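Protein - conserved hypothetical (Bacillus anthracis, PDB 4LES) is of unknown function, a conserved hypothetical protein whose modelled part folds mainly into antiparallel beta-sheets with two short helices. Local coordinates at residues 149-154 against 178-183. Sequence-based numbering, arbitrary orientation.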
loop_
_atom_site.group_PDB
_atom_site.type_symbol
_atom_site.label_atom_id
_atom_site.label_comp_id
_atom_site.label_asym_id
_atom_site.label_seq_id
_atom_site.Cartn_x
_atom_site.Cartn_y
_atom_site.Cartn_z
ATOM N N VAL A 149 -1.329 -9.373 -4.849
ATOM C CA VAL A 149 -0.081 -9.872 -4.272
ATOM C C VAL A 149 1.096 -9.963 -5.275
ATOM O O VAL A 149 2.250 -9.762 -4.878
ATOM C CB VAL A 149 -0.332 -11.219 -3.552
ATOM C CG1 VAL A 149 0.966 -11.862 -3.082
ATOM C CG2 VAL A 149 -1.295 -11.015 -2.381
ATOM N N TRP A 150 0.815 -10.232 -6.555
ATOM C CA TRP A 150 1.886 -10.341 -7.566
ATOM C C TRP A 150 2.460 -8.957 -7.911
ATOM O O TRP A 150 3.669 -8.740 -7.843
ATOM C CB TRP A 150 1.391 -11.119 -8.799
ATOM C CG TRP A 150 2.446 -11.459 -9.890
ATOM C CD1 TRP A 150 2.210 -11.550 -11.237
ATOM C CD2 TRP A 150 3.870 -11.717 -9.722
ATOM N NE1 TRP A 150 3.373 -11.873 -11.911
ATOM C CE2 TRP A 150 4.403 -11.971 -11.012
ATOM C CE3 TRP A 150 4.738 -11.759 -8.616
ATOM C CZ2 TRP A 150 5.762 -12.262 -11.222
ATOM C CZ3 TRP A 150 6.092 -12.048 -8.833
ATOM C CH2 TRP A 150 6.584 -12.291 -10.125
ATOM N N ALA A 151 1.587 -8.020 -8.239
ATOM C CA ALA A 151 2.010 -6.656 -8.551
ATOM C C ALA A 151 2.769 -6.079 -7.360
ATOM O O ALA A 151 3.816 -5.456 -7.531
ATOM C CB ALA A 151 0.811 -5.802 -8.886
ATOM N N ALA A 152 2.250 -6.317 -6.152
ATOM C CA ALA A 152 2.894 -5.842 -4.920
ATOM C C ALA A 152 4.298 -6.407 -4.789
ATOM O O ALA A 152 5.226 -5.713 -4.344
ATOM C CB ALA A 152 2.061 -6.187 -3.699
ATOM N N SER A 153 4.459 -7.665 -5.191
ATOM C CA SER A 153 5.759 -8.307 -5.142
ATOM C C SER A 153 6.716 -7.667 -6.156
ATOM O O SER A 153 7.886 -7.445 -5.847
ATOM C CB SER A 153 5.622 -9.809 -5.397
ATOM O OG SER A 153 6.892 -10.426 -5.386
ATOM N N SER A 154 6.211 -7.370 -7.356
ATOM C CA SER A 154 7.023 -6.739 -8.405
ATOM C C SER A 154 7.425 -5.350 -7.976
ATOM O O SER A 154 8.561 -4.929 -8.204
ATOM C CB SER A 154 6.241 -6.633 -9.702
ATOM O OG SER A 154 5.677 -7.884 -10.013
ATOM N N ASN A 178 3.541 -2.576 1.618
ATOM C CA ASN A 178 3.052 -1.959 0.396
ATOM C C ASN A 178 1.889 -2.742 -0.199
ATOM O O ASN A 178 1.950 -3.945 -0.250
ATOM C CB ASN A 178 4.189 -1.841 -0.619
ATOM C CG ASN A 178 5.268 -0.873 -0.150
ATOM O OD1 ASN A 178 4.983 0.099 0.542
ATOM N ND2 ASN A 178 6.494 -1.153 -0.486
ATOM N N LYS A 179 0.825 -2.064 -0.604
ATOM C CA LYS A 179 -0.301 -2.740 -1.261
ATOM C C LYS A 179 -0.390 -2.207 -2.679
ATOM O O LYS A 179 -0.164 -1.003 -2.912
ATOM C CB LYS A 179 -1.636 -2.375 -0.612
ATOM C CG LYS A 179 -1.676 -2.360 0.892
ATOM C CD LYS A 179 -1.519 -3.731 1.468
ATOM C CE LYS A 179 -1.925 -3.656 2.933
ATOM N NZ LYS A 179 -1.394 -4.779 3.714
ATOM N N VAL A 180 -0.759 -3.066 -3.616
ATOM C CA VAL A 180 -0.930 -2.648 -4.994
ATOM C C VAL A 180 -2.277 -3.120 -5.514
ATOM O O VAL A 180 -2.588 -4.316 -5.486
ATOM C CB VAL A 180 0.214 -3.159 -5.899
ATOM C CG1 VAL A 180 0.026 -2.689 -7.331
ATOM C CG2 VAL A 180 1.555 -2.687 -5.355
ATOM N N TYR A 181 -3.073 -2.169 -5.992
ATOM C CA TYR A 181 -4.398 -2.459 -6.526
ATOM C C TYR A 181 -4.491 -2.133 -8.006
ATOM O O TYR A 181 -3.750 -1.298 -8.525
ATOM C CB TYR A 181 -5.449 -1.650 -5.764
ATOM C CG TYR A 181 -5.311 -1.718 -4.261
ATOM C CD1 TYR A 181 -4.472 -0.837 -3.580
ATOM C CD2 TYR A 181 -5.995 -2.673 -3.516
ATOM C CE1 TYR A 181 -4.342 -0.883 -2.196
ATOM C CE2 TYR A 181 -5.868 -2.725 -2.124
ATOM C CZ TYR A 181 -5.030 -1.830 -1.473
ATOM O OH TYR A 181 -4.897 -1.872 -0.096
ATOM N N VAL A 182 -5.387 -2.831 -8.695
ATOM C CA VAL A 182 -5.644 -2.571 -10.098
ATOM C C VAL A 182 -7.022 -1.918 -10.116
ATOM O O VAL A 182 -8.009 -2.550 -9.784
ATOM C CB VAL A 182 -5.588 -3.855 -10.949
ATOM C CG1 VAL A 182 -6.059 -3.582 -12.372
ATOM C CG2 VAL A 182 -4.168 -4.405 -10.963
ATOM N N ILE A 183 -7.077 -0.645 -10.494
ATOM C CA ILE A 183 -8.309 0.117 -10.452
ATOM C C ILE A 183 -8.650 0.736 -11.794
ATOM O O ILE A 183 -7.754 1.053 -12.573
ATOM C CB ILE A 183 -8.164 1.278 -9.429
ATOM C CG1 ILE A 183 -7.788 0.743 -8.053
ATOM C CG2 ILE A 183 -9.440 2.094 -9.318
ATOM C CD1 ILE A 183 -8.848 -0.151 -7.437
#
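Val180 on the strand meets two consecutive alanines in the first turn of the helix, Ala151 and Ala152, one methyl for each. CG1 stands against Ala151 CB, 3.6 Å from it. CG2 lies against Ala152 CA at 3.5 Å, with the methyl Ala152 CB alongside at 3.9 Å. Between the two branches, Val180 CB lies 3.8 Å from Ala152 N, so the forked end of the valine fits over the peptide joining the alanines. The first torsion sets this division: with CG1 anti to the backbone N (chi1 -179°), CG2 falls beside that nitrogen, on the side of the chain leading back to Asn178, where Ala152 waits. With only methyls on the helix side, the backbones can come close, Ala152 CA lying 5.0 Å from Val180 CA. Two residues back along the strand, Asn178 O lies 4.1 Å from the same methyl, Ala152 CB, a van der Waals approach. No hydrogen bond links the two segments, which are held here by buried apolar contact alone. Polar links to the strand flank it instead: Ser147 OG bonds to Val180 N, the backbones of Val180 and Asp148 are hydrogen-bonded, and Asn178 ND2 bonds to Asp156 OD1 in the later part of helix 149-158. Separately, Asp148 OD1 bonds to Ala151 N at the helix start. The contact thus packs this helix against one side of strand 174-184, an outermost strand of the four-stranded antiparallel sheet. The strand alternates: Tyr181 turns away from the helix and touches Leu137 of strand 135-139, while Val180 also meets Phe112 of the adjoining strand 110-121. On the helix side, Ala151 further touches Gln104 of strand 102-104.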